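Local coordinates for protein probable glutathione reductase (PDB 4DNA) that probably reduces glutathione disulfide to glutathione with NADPH, using one bound FAD in each subunit of a homodimer, at residues 215-220 and 349-354. Numbering follows the deposited sequence.
Sequences RGLHAA and PEIGTV
The P349 ring meets helix 211-223 with one face and one edge. L217 CD1 lies over the face that also bears the proline carbonyl, shifted toward the CD corner, with CD1 to P349 CD at 3.7 Å. A220 CB arrives at the ring edge, close to the ring plane, and lies 3.6 Å from P349 CD. This is an interdomain contact. The helix is the connecting helix of the right-handed beta-alpha-beta crossover from strand 195-199 to strand 227-229 of the Rossmann-type sheet, in the domain that is predicted to bind the nicotinamide dinucleotide. P349 and I351 belong to the dimerisation domain. P349 leads into strand 351-355, which runs antiparallel between 343-345 and 402-408.

No hydrogen bond joins the two segments; the contact is apolar packing. The fork of L217 divides its work. CD1 sits against the proline, and also 3.6 Å from the P349 carbonyl O, which accepts a hydrogen bond from S347 OG. CD2 turns to the tip of I351. With CG anti to the backbone N (chi1 -177°), the branch points off the helix, placing CD1 at the loop residue P349 and CD2 at I351 of the strand. L206 touches both L217 and I351 and covers part of the same cluster.

P349 follows a cis peptide bond, and its ring is held against L408 as well. An alanine here would lack CG and CD, and would probably open a gap beside A220 CB and L217 CD1 and weaken the preference for the cis peptide. L217 also comes close to V183, in the predicted NAD(+) site. I351 extends its chain toward the helix, with CD1 anti to CA (chi2 164°). Its CD1 lies 3.8 Å from L217 CD2 and 4.2 Å from L217 CB.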
loop_
_atom_site.group_PDB
_atom_site.type_symbol
_atom_site.label_atom_id
_atom_site.label_comp_id
_atom_site.label_asym_id
_atom_site.label_seq_id
_atom_site.Cartn_x
_atom_site.Cartn_y
_atom_site.Cartn_z
ATOM N N ARG A 215 7.871 5.941 19.558
ATOM C CA ARG A 215 6.877 6.042 20.615
ATOM C C ARG A 215 5.554 5.412 20.206
ATOM O O ARG A 215 4.827 4.875 21.049
ATOM C CB ARG A 215 6.653 7.497 21.001
ATOM C CG ARG A 215 7.666 8.045 21.982
ATOM C CD ARG A 215 8.665 8.961 21.309
ATOM N NE ARG A 215 9.757 9.326 22.216
ATOM C CZ ARG A 215 9.984 10.547 22.693
ATOM N NH1 ARG A 215 11.014 10.754 23.500
ATOM N NH2 ARG A 215 9.197 11.564 22.371
ATOM N N GLY A 216 5.248 5.477 18.911
ATOM C CA GLY A 216 3.980 4.984 18.409
ATOM C C GLY A 216 3.926 3.481 18.435
ATOM O O GLY A 216 2.933 2.887 18.862
ATOM N N LEU A 217 4.999 2.865 17.955
ATOM C CA LEU A 217 5.081 1.417 17.922
ATOM C C LEU A 217 5.126 0.870 19.343
ATOM O O LEU A 217 4.379 -0.043 19.677
ATOM C CB LEU A 217 6.282 0.935 17.102
ATOM C CG LEU A 217 6.348 -0.595 16.980
ATOM C CD1 LEU A 217 5.103 -1.159 16.319
ATOM C CD2 LEU A 217 7.599 -1.044 16.241
ATOM N N HIS A 218 5.999 1.438 20.168
ATOM C CA HIS A 218 6.041 1.107 21.585
ATOM C C HIS A 218 4.639 1.094 22.186
ATOM O O HIS A 218 4.222 0.109 22.804
ATOM C CB HIS A 218 6.946 2.097 22.318
ATOM C CG HIS A 218 7.200 1.738 23.757
ATOM N ND1 HIS A 218 6.322 2.004 24.732
ATOM C CD2 HIS A 218 8.272 1.102 24.360
ATOM C CE1 HIS A 218 6.800 1.550 25.897
ATOM N NE2 HIS A 218 7.993 0.995 25.666
ATOM N N ALA A 219 3.889 2.176 21.992
ATOM C CA ALA A 219 2.531 2.266 22.517
ATOM C C ALA A 219 1.668 1.089 22.059
ATOM O O ALA A 219 1.112 0.383 22.887
ATOM C CB ALA A 219 1.890 3.605 22.163
ATOM N N ALA A 220 1.596 0.861 20.747
ATOM C CA ALA A 220 0.728 -0.171 20.168
ATOM C C ALA A 220 1.099 -1.569 20.639
ATOM O O ALA A 220 0.223 -2.409 20.869
ATOM C CB ALA A 220 0.767 -0.107 18.655
ATOM N N PRO A 349 1.811 -2.525 14.350
ATOM C CA PRO A 349 1.694 -1.936 13.001
ATOM C C PRO A 349 3.039 -1.784 12.263
ATOM O O PRO A 349 4.089 -1.636 12.911
ATOM C CB PRO A 349 1.098 -0.551 13.284
ATOM C CG PRO A 349 1.529 -0.237 14.675
ATOM C CD PRO A 349 1.489 -1.545 15.404
ATOM N N GLU A 350 2.998 -1.824 10.927
ATOM C CA GLU A 350 4.197 -1.635 10.114
ATOM C C GLU A 350 4.771 -0.244 10.246
ATOM O O GLU A 350 4.052 0.718 10.497
ATOM C CB GLU A 350 3.895 -1.824 8.644
ATOM C CG GLU A 350 4.212 -3.183 8.109
ATOM C CD GLU A 350 3.555 -3.386 6.767
ATOM O OE1 GLU A 350 4.156 -2.960 5.753
ATOM O OE2 GLU A 350 2.430 -3.948 6.738
ATOM N N ILE A 351 6.077 -0.147 10.041
ATOM C CA ILE A 351 6.710 1.126 9.791
ATOM C C ILE A 351 7.165 1.156 8.320
ATOM O O ILE A 351 7.499 0.129 7.740
ATOM C CB ILE A 351 7.822 1.417 10.826
ATOM C CG1 ILE A 351 7.183 1.512 12.220
ATOM C CG2 ILE A 351 8.549 2.714 10.502
ATOM C CD1 ILE A 351 8.126 1.410 13.396
ATOM N N GLY A 352 7.086 2.332 7.712
ATOM C CA GLY A 352 7.658 2.598 6.403
ATOM C C GLY A 352 8.302 3.969 6.493
ATOM O O GLY A 352 7.700 4.904 7.026
ATOM N N THR A 353 9.530 4.098 6.000
ATOM C CA THR A 353 10.271 5.329 6.216
ATOM C C THR A 353 11.260 5.644 5.111
ATOM O O THR A 353 11.932 4.763 4.619
ATOM C CB THR A 353 10.935 5.367 7.623
ATOM O OG1 THR A 353 11.418 6.685 7.889
ATOM C CG2 THR A 353 12.082 4.376 7.735
ATOM N N VAL A 354 11.294 6.916 4.727
ATOM C CA VAL A 354 12.225 7.472 3.745
ATOM C C VAL A 354 12.720 8.772 4.321
ATOM O O VAL A 354 11.966 9.480 5.015
ATOM C CB VAL A 354 11.545 7.928 2.446
ATOM C CG1 VAL A 354 12.523 7.829 1.292
ATOM C CG2 VAL A 354 10.268 7.157 2.153
#